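Side-chain contacts in VP5 (Halorubrum pleomorphic virus 6, PDB 6QGL), which is an envelope protein of a haloarchaeal pleomorphic virus and probably mediates fusion of the viral membrane with that of the host cell: residues Glu125-Leu130 with Leu184-Asn189; Tyr147-Gly152 with Ser164-Lys169. One frame throughout, in Å; residues are numbered along the deposited sequence.

Contact 1. Residues Glu125-Leu130 with Leu184-Asn189; sequences ETVREL and LTFRHN
The ring of Phe186 is met obliquely by two aliphatic side chains, Val127 and Leu130, and the guanidinium of Arg128, also obliquely, by the methyl Leu184 CD1; over one face of that guanidinium sits Glu125 CA, offset toward the rim. Val127, Arg128 and Leu130 lie on helix 97-140, which lies against one face of a four-stranded antiparallel meander; in this contact it meets the second strand, 180-189. This is helix-on-sheet packing, with the two short segments 9.1 Å apart at their axes and inclined by 40°. The approach to Phe186 is divided along the ring. Val127 CG1 serves the end nearest the backbone, 3.8 Å from Phe186 CD1 and as close to its CB, whereas Leu130 CD2 comes at about a right angle to the far end, 3.7 Å from Phe186 CE1 and also touching CZ. With Phe186 CG anti to the backbone N (chi1 179°), the ring runs along the helix from Val127 toward Leu130. Leu168 of the neighbouring strand touches both Val127 and Phe186, and Met227 packs on Leu130, so the apolar layer extends beyond the pair of segments.

Toward the more exposed margin the chemistry changes. Leu184 CD1 reaches Arg128 at two points, 3.8 Å from the aliphatic CG and 3.7 Å from NH2, the two side chains running nearly perpendicular to each other. The backbone of Leu184 is tied to the same helix one turn earlier, its N bonded to Asn124 OD1 and its O to Trp123 NE1. The Arg128 chain bends at chi3 (-67°) and folds back over its own helix, where Arg128 NH1 makes a weak hydrogen bond of 3.3 Å to Glu125 OE1, part of a salt bridge within the helix.

Contact 2. Residues Tyr147-Gly152 with Ser164-Lys169; sequences YITDFG and SPNTLK
The buried junction between the loop leaving helix 145-148 and the start of the outermost strand 166-174 is made by Thr149, which faces both Pro165 and Asn166. Its methyl CG2 meets the Asn166 amide from the opposite direction and is almost equidistant from the two polar atoms, 3.7 Å from Asn166 OD1 and 3.8 Å from Asn166 ND2. Thr149 OG1 comes 3.9 Å from Pro165 CG, a van der Waals approach to a ring carbon; its polar partner is Leu145 O, one helical turn back. With chi1 at 59°, OG1 stands between its own backbone N and carbonyl carbon and is turned back to Leu145 O. Each segment carries a small turn beside the contact. Ser164 OG accepts from Asn166 N at 3.2 Å, an ST turn leading into the strand, and Asp150 OD1 accepts from Gly152 N at 3.0 Å, an Asx turn in the loop. The Asn166 amide is held at both ends, OD1 by His188 ND1 of the adjacent strand and ND2 by Glu131 OE1 of helix 97-140, which should fix its rotation and keep the buried polar atoms satisfied while Thr149 CG2 rests against them.

In the fold
Both contacts belong to the same helix-and-sheet region, their centres about 8 Å apart, and contact 2 is nested within the chain loop that contact 1 closes. Both are buried, but contact 1 has an exposed edge at Arg128, while all three touching residues of contact 2 are buried. Contact 1 lays the long helix 97-140 on strand 180-189; contact 2 fits a loop to strand 166-174 and sets a methyl against a polar amide, where contact 1 sets hydrocarbon against an aromatic ring. The strands pair through backbone bonds such as Thr185 N to Lys169 O. Phe151, from the loop of contact 2, stacks with His188 and meets Phe186 with the ring planes about 25° apart.

Contact 1. Residues Glu125-Leu130 with Leu184-Asn189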
ATOM      1  N   GLU A 125       7.731   0.810  13.969  1.00 51.34           N
ATOM      2  CA  GLU A 125       6.409   0.528  14.530  1.00 51.74           C
ATOM      3  C   GLU A 125       6.056  -0.964  14.441  1.00 55.15           C
ATOM      4  O   GLU A 125       5.521  -1.511  15.406  1.00 55.11           O
ATOM      5  CB  GLU A 125       5.325   1.404  13.879  1.00 53.71           C
ATOM      6  CG  GLU A 125       4.000   1.422  14.631  1.00 65.62           C
ATOM      7  CD  GLU A 125       4.059   1.730  16.117  1.00 85.86           C
ATOM      8  OE1 GLU A 125       4.685   2.748  16.495  1.00 83.16           O
ATOM      9  OE2 GLU A 125       3.475   0.950  16.904  1.00 76.94           O
ATOM     10  N   THR A 126       6.378  -1.620  13.301  1.00 50.85           N
ATOM     11  CA  THR A 126       6.124  -3.051  13.076  1.00 50.22           C
ATOM     12  C   THR A 126       6.846  -3.869  14.155  1.00 54.30           C
ATOM     13  O   THR A 126       6.255  -4.736  14.801  1.00 54.23           O
ATOM     14  CB  THR A 126       6.603  -3.459  11.657  1.00 54.87           C
ATOM     15  OG1 THR A 126       6.009  -2.607  10.675  1.00 53.28           O
ATOM     16  CG2 THR A 126       6.308  -4.919  11.329  1.00 52.72           C
ATOM     17  N   VAL A 127       8.120  -3.541  14.349  1.00 50.86           N
ATOM     18  CA  VAL A 127       9.071  -4.158  15.262  1.00 50.77           C
ATOM     19  C   VAL A 127       8.725  -3.843  16.739  1.00 54.33           C
ATOM     20  O   VAL A 127       8.858  -4.733  17.580  1.00 54.06           O
ATOM     21  CB  VAL A 127      10.486  -3.728  14.797  1.00 54.88           C
ATOM     22  CG1 VAL A 127      11.584  -4.232  15.709  1.00 55.24           C
ATOM     23  CG2 VAL A 127      10.728  -4.229  13.386  1.00 54.55           C
ATOM     24  N   ARG A 128       8.219  -2.623  17.040  1.00 50.85           N
ATOM     25  CA  ARG A 128       7.776  -2.239  18.391  1.00 51.13           C
ATOM     26  C   ARG A 128       6.500  -2.974  18.755  1.00 54.18           C
ATOM     27  O   ARG A 128       6.325  -3.340  19.917  1.00 54.61           O
ATOM     28  CB  ARG A 128       7.506  -0.730  18.499  1.00 51.96           C
ATOM     29  CG  ARG A 128       8.724   0.086  18.852  1.00 61.24           C
ATOM     30  CD  ARG A 128       8.395   1.449  19.458  1.00 70.64           C
ATOM     31  NE  ARG A 128       7.750   2.410  18.549  1.00 77.43           N
ATOM     32  CZ  ARG A 128       8.396   3.181  17.681  1.00 85.92           C
ATOM     33  NH1 ARG A 128       7.723   3.998  16.884  1.00 73.06           N
ATOM     34  NH2 ARG A 128       9.714   3.109  17.574  1.00 68.88           N
ATOM     35  N   GLU A 129       5.599  -3.160  17.764  1.00 49.59           N
ATOM     36  CA  GLU A 129       4.328  -3.864  17.918  1.00 49.54           C
ATOM     37  C   GLU A 129       4.592  -5.319  18.265  1.00 53.38           C
ATOM     38  O   GLU A 129       3.990  -5.818  19.212  1.00 53.67           O
ATOM     39  CB  GLU A 129       3.476  -3.748  16.646  1.00 50.77           C
ATOM     40  CG  GLU A 129       2.097  -4.377  16.743  1.00 58.34           C
ATOM     41  CD  GLU A 129       1.301  -4.298  15.458  1.00 72.47           C
ATOM     42  OE1 GLU A 129       1.769  -4.849  14.435  1.00 65.70           O
ATOM     43  OE2 GLU A 129       0.209  -3.686  15.473  1.00 62.50           O
ATOM     44  N   LEU A 130       5.516  -5.987  17.533  1.00 49.49           N
ATOM     45  CA  LEU A 130       5.880  -7.380  17.804  1.00 49.47           C
ATOM     46  C   LEU A 130       6.337  -7.539  19.252  1.00 54.75           C
ATOM     47  O   LEU A 130       5.890  -8.470  19.916  1.00 55.10           O
ATOM     48  CB  LEU A 130       6.936  -7.919  16.818  1.00 49.18           C
ATOM     49  CG  LEU A 130       7.430  -9.366  17.042  1.00 54.01           C
ATOM     50  CD1 LEU A 130       6.285 -10.377  17.004  1.00 54.46           C
ATOM     51  CD2 LEU A 130       8.479  -9.745  16.038  1.00 56.23           C
ATOM     52  N   LEU A 184      15.481   0.848  14.494  1.00 53.79           N
ATOM     53  CA  LEU A 184      15.499  -0.278  15.419  1.00 53.54           C
ATOM     54  C   LEU A 184      15.920  -1.545  14.700  1.00 57.03           C
ATOM     55  O   LEU A 184      15.300  -1.931  13.709  1.00 56.38           O
ATOM     56  CB  LEU A 184      14.146  -0.466  16.135  1.00 53.28           C
ATOM     57  CG  LEU A 184      13.632   0.700  16.994  1.00 58.38           C
ATOM     58  CD1 LEU A 184      12.226   0.439  17.468  1.00 58.34           C
ATOM     59  CD2 LEU A 184      14.542   0.975  18.185  1.00 61.47           C
ATOM     60  N   THR A 185      17.013  -2.154  15.162  1.00 53.53           N
ATOM     61  CA  THR A 185      17.507  -3.410  14.622  1.00 52.93           C
ATOM     62  C   THR A 185      16.867  -4.507  15.450  1.00 56.37           C
ATOM     63  O   THR A 185      17.016  -4.534  16.677  1.00 56.59           O
ATOM     64  CB  THR A 185      19.038  -3.440  14.594  1.00 59.34           C
ATOM     65  OG1 THR A 185      19.473  -2.460  13.660  1.00 57.83           O
ATOM     66  CG2 THR A 185      19.593  -4.802  14.185  1.00 57.56           C
ATOM     67  N   PHE A 186      16.114  -5.381  14.781  1.00 52.14           N
ATOM     68  CA  PHE A 186      15.424  -6.473  15.442  1.00 51.82           C
ATOM     69  C   PHE A 186      16.330  -7.677  15.651  1.00 56.52           C
ATOM     70  O   PHE A 186      16.744  -8.311  14.682  1.00 56.84           O
ATOM     71  CB  PHE A 186      14.150  -6.866  14.670  1.00 52.79           C
ATOM     72  CG  PHE A 186      13.412  -8.012  15.313  1.00 54.26           C
ATOM     73  CD1 PHE A 186      12.572  -7.798  16.400  1.00 57.00           C
ATOM     74  CD2 PHE A 186      13.584  -9.313  14.859  1.00 56.74           C
ATOM     75  CE1 PHE A 186      11.916  -8.864  17.017  1.00 57.98           C
ATOM     76  CE2 PHE A 186      12.940 -10.375  15.485  1.00 59.71           C
ATOM     77  CZ  PHE A 186      12.104 -10.145  16.556  1.00 57.39           C
ATOM     78  N   ARG A 187      16.596  -8.015  16.921  1.00 53.01           N
ATOM     79  CA  ARG A 187      17.364  -9.195  17.311  1.00 53.40           C
ATOM     80  C   ARG A 187      16.409 -10.157  18.019  1.00 56.17           C
ATOM     81  O   ARG A 187      15.579  -9.716  18.812  1.00 54.65           O
ATOM     82  CB  ARG A 187      18.561  -8.823  18.213  1.00 54.07           C
ATOM     83  CG  ARG A 187      19.386 -10.024  18.690  1.00 61.90           C
ATOM     84  CD  ARG A 187      20.707  -9.608  19.303  1.00 70.75           C
ATOM     85  NE  ARG A 187      21.452 -10.752  19.835  1.00 78.40           N
ATOM     86  CZ  ARG A 187      22.286 -11.514  19.133  1.00 92.86           C
ATOM     87  NH1 ARG A 187      22.915 -12.527  19.711  1.00 79.89           N
ATOM     88  NH2 ARG A 187      22.490 -11.274  17.843  1.00 81.18           N
ATOM     89  N   HIS A 188      16.513 -11.460  17.708  1.00 53.59           N
ATOM     90  CA  HIS A 188      15.702 -12.524  18.297  1.00 53.75           C
ATOM     91  C   HIS A 188      16.580 -13.728  18.608  1.00 60.11           C
ATOM     92  O   HIS A 188      17.243 -14.251  17.715  1.00 60.39           O
ATOM     93  CB  HIS A 188      14.544 -12.924  17.361  1.00 53.74           C
ATOM     94  CG  HIS A 188      13.697 -14.046  17.881  1.00 57.33           C
ATOM     95  ND1 HIS A 188      12.659 -13.816  18.761  1.00 58.44           N
ATOM     96  CD2 HIS A 188      13.769 -15.373  17.628  1.00 59.96           C
ATOM     97  CE1 HIS A 188      12.137 -15.003  19.017  1.00 58.36           C
ATOM     98  NE2 HIS A 188      12.767 -15.970  18.355  1.00 59.65           N
ATOM     99  N   ASN A 189      16.571 -14.159  19.878  1.00 58.20           N
ATOM    100  CA  ASN A 189      17.298 -15.333  20.360  1.00 60.13           C
ATOM    101  C   ASN A 189      16.343 -16.198  21.182  1.00 64.28           C
ATOM    102  O   ASN A 189      15.744 -15.701  22.140  1.00 63.28           O
ATOM    103  CB  ASN A 189      18.534 -14.940  21.184  1.00 64.02           C
ATOM    104  CG  ASN A 189      19.440 -16.106  21.517  1.00 93.87           C
ATOM    105  OD1 ASN A 189      19.581 -17.061  20.746  1.00 92.54           O
ATOM    106  ND2 ASN A 189      20.081 -16.054  22.673  1.00 88.07           N
TER

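Contact 2. Residues Tyr147-Gly152 with Ser164-Lys169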
ATOM      1  N   TYR A 147       3.874 -19.034  19.259  1.00 56.98           N
ATOM      2  CA  TYR A 147       2.743 -18.529  18.494  1.00 56.57           C
ATOM      3  C   TYR A 147       3.033 -17.167  17.848  1.00 59.70           C
ATOM      4  O   TYR A 147       2.659 -16.956  16.691  1.00 59.73           O
ATOM      5  CB  TYR A 147       1.455 -18.463  19.346  1.00 57.65           C
ATOM      6  CG  TYR A 147       0.252 -18.043  18.528  1.00 59.61           C
ATOM      7  CD1 TYR A 147      -0.454 -18.970  17.765  1.00 62.65           C
ATOM      8  CD2 TYR A 147      -0.121 -16.703  18.437  1.00 59.59           C
ATOM      9  CE1 TYR A 147      -1.517 -18.578  16.954  1.00 63.72           C
ATOM     10  CE2 TYR A 147      -1.178 -16.300  17.624  1.00 60.78           C
ATOM     11  CZ  TYR A 147      -1.881 -17.244  16.893  1.00 68.73           C
ATOM     12  OH  TYR A 147      -2.938 -16.861  16.109  1.00 70.17           O
ATOM     13  N   ILE A 148       3.652 -16.240  18.608  1.00 55.16           N
ATOM     14  CA  ILE A 148       3.910 -14.858  18.193  1.00 53.99           C
ATOM     15  C   ILE A 148       5.341 -14.620  17.643  1.00 57.62           C
ATOM     16  O   ILE A 148       5.522 -13.728  16.811  1.00 56.76           O
ATOM     17  CB  ILE A 148       3.537 -13.890  19.363  1.00 56.70           C
ATOM     18  CG1 ILE A 148       3.370 -12.425  18.886  1.00 56.47           C
ATOM     19  CG2 ILE A 148       4.493 -13.993  20.562  1.00 57.54           C
ATOM     20  CD1 ILE A 148       2.203 -12.169  17.919  1.00 61.84           C
ATOM     21  N   THR A 149       6.343 -15.382  18.108  1.00 54.56           N
ATOM     22  CA  THR A 149       7.714 -15.238  17.615  1.00 54.15           C
ATOM     23  C   THR A 149       8.206 -16.579  17.086  1.00 59.78           C
ATOM     24  O   THR A 149       8.736 -17.391  17.848  1.00 60.33           O
ATOM     25  CB  THR A 149       8.657 -14.613  18.664  1.00 58.05           C
ATOM     26  OG1 THR A 149       8.688 -15.429  19.833  1.00 57.69           O
ATOM     27  CG2 THR A 149       8.306 -13.173  19.014  1.00 54.49           C
ATOM     28  N   ASP A 150       7.984 -16.829  15.786  1.00 57.06           N
ATOM     29  CA  ASP A 150       8.434 -18.052  15.120  1.00 58.30           C
ATOM     30  C   ASP A 150       9.364 -17.678  13.975  1.00 62.42           C
ATOM     31  O   ASP A 150       8.921 -17.133  12.961  1.00 61.91           O
ATOM     32  CB  ASP A 150       7.255 -18.922  14.634  1.00 60.91           C
ATOM     33  CG  ASP A 150       7.644 -20.238  13.968  1.00 72.02           C
ATOM     34  OD1 ASP A 150       8.861 -20.544  13.902  1.00 73.10           O
ATOM     35  OD2 ASP A 150       6.735 -20.963  13.519  1.00 78.46           O
ATOM     36  N   PHE A 151      10.657 -17.964  14.154  1.00 59.58           N
ATOM     37  CA  PHE A 151      11.688 -17.655  13.167  1.00 59.82           C
ATOM     38  C   PHE A 151      12.206 -18.924  12.492  1.00 66.36           C
ATOM     39  O   PHE A 151      13.158 -18.865  11.718  1.00 67.22           O
ATOM     40  CB  PHE A 151      12.799 -16.779  13.795  1.00 60.88           C
ATOM     41  CG  PHE A 151      12.260 -15.415  14.187  1.00 60.71           C
ATOM     42  CD1 PHE A 151      11.501 -15.255  15.343  1.00 63.19           C
ATOM     43  CD2 PHE A 151      12.397 -14.324  13.338  1.00 62.14           C
ATOM     44  CE1 PHE A 151      10.945 -14.016  15.674  1.00 62.78           C
ATOM     45  CE2 PHE A 151      11.841 -13.086  13.668  1.00 63.60           C
ATOM     46  CZ  PHE A 151      11.108 -12.945  14.827  1.00 61.18           C
ATOM     47  N   GLY A 152      11.538 -20.046  12.754  1.00 63.96           N
ATOM     48  CA  GLY A 152      11.882 -21.335  12.166  1.00 65.96           C
ATOM     49  C   GLY A 152      11.965 -22.456  13.177  1.00 71.41           C
ATOM     50  O   GLY A 152      11.414 -23.537  12.947  1.00 72.92           O
ATOM     51  N   SER A 164      11.918 -11.460  27.382  1.00 61.42           N
ATOM     52  CA  SER A 164      11.526 -11.490  25.977  1.00 59.77           C
ATOM     53  C   SER A 164      12.655 -12.093  25.134  1.00 63.47           C
ATOM     54  O   SER A 164      13.824 -11.761  25.368  1.00 64.16           O
ATOM     55  CB  SER A 164      11.194 -10.086  25.480  1.00 62.15           C
ATOM     56  OG  SER A 164      10.853 -10.089  24.103  1.00 69.33           O
ATOM     57  N   PRO A 165      12.346 -12.948  24.128  1.00 58.75           N
ATOM     58  CA  PRO A 165      13.420 -13.473  23.266  1.00 58.54           C
ATOM     59  C   PRO A 165      13.929 -12.409  22.282  1.00 60.47           C
ATOM     60  O   PRO A 165      14.942 -12.618  21.613  1.00 60.42           O
ATOM     61  CB  PRO A 165      12.750 -14.646  22.549  1.00 60.23           C
ATOM     62  CG  PRO A 165      11.322 -14.277  22.478  1.00 63.90           C
ATOM     63  CD  PRO A 165      11.020 -13.441  23.695  1.00 59.56           C
ATOM     64  N   ASN A 166      13.218 -11.261  22.212  1.00 55.20           N
ATOM     65  CA  ASN A 166      13.514 -10.124  21.341  1.00 53.87           C
ATOM     66  C   ASN A 166      14.318  -9.031  22.038  1.00 58.47           C
ATOM     67  O   ASN A 166      14.192  -8.826  23.247  1.00 58.75           O
ATOM     68  CB  ASN A 166      12.223  -9.492  20.807  1.00 51.15           C
ATOM     69  CG  ASN A 166      11.169 -10.428  20.280  1.00 60.43           C
ATOM     70  OD1 ASN A 166      11.450 -11.406  19.577  1.00 51.51           O
ATOM     71  ND2 ASN A 166       9.919 -10.117  20.586  1.00 48.45           N
ATOM     72  N   THR A 167      15.108  -8.298  21.244  1.00 55.16           N
ATOM     73  CA  THR A 167      15.906  -7.148  21.659  1.00 55.54           C
ATOM     74  C   THR A 167      15.812  -6.117  20.531  1.00 58.78           C
ATOM     75  O   THR A 167      16.135  -6.437  19.382  1.00 57.66           O
ATOM     76  CB  THR A 167      17.372  -7.539  21.955  1.00 64.13           C
ATOM     77  OG1 THR A 167      17.420  -8.727  22.748  1.00 64.91           O
ATOM     78  CG2 THR A 167      18.145  -6.426  22.653  1.00 62.91           C
ATOM     79  N   LEU A 168      15.329  -4.902  20.848  1.00 55.70           N
ATOM     80  CA  LEU A 168      15.235  -3.813  19.875  1.00 55.00           C
ATOM     81  C   LEU A 168      16.460  -2.936  20.077  1.00 60.12           C
ATOM     82  O   LEU A 168      16.530  -2.169  21.044  1.00 60.72           O
ATOM     83  CB  LEU A 168      13.921  -3.001  20.006  1.00 54.55           C
ATOM     84  CG  LEU A 168      12.586  -3.757  19.975  1.00 58.02           C
ATOM     85  CD1 LEU A 168      11.424  -2.793  19.875  1.00 57.52           C
ATOM     86  CD2 LEU A 168      12.519  -4.752  18.833  1.00 59.26           C
ATOM     87  N   LYS A 169      17.463  -3.124  19.204  1.00 56.78           N
ATOM     88  CA  LYS A 169      18.751  -2.432  19.258  1.00 57.38           C
ATOM     89  C   LYS A 169      18.706  -1.101  18.526  1.00 61.17           C
ATOM     90  O   LYS A 169      18.236  -1.040  17.391  1.00 59.48           O
ATOM     91  CB  LYS A 169      19.867  -3.322  18.680  1.00 59.78           C
ATOM     92  CG  LYS A 169      20.162  -4.577  19.499  1.00 68.33           C
ATOM     93  CD  LYS A 169      21.105  -5.532  18.775  1.00 76.60           C
ATOM     94  CE  LYS A 169      22.553  -5.310  19.132  1.00 89.51           C
ATOM     95  NZ  LYS A 169      23.454  -6.190  18.345  1.00100.71           N
TER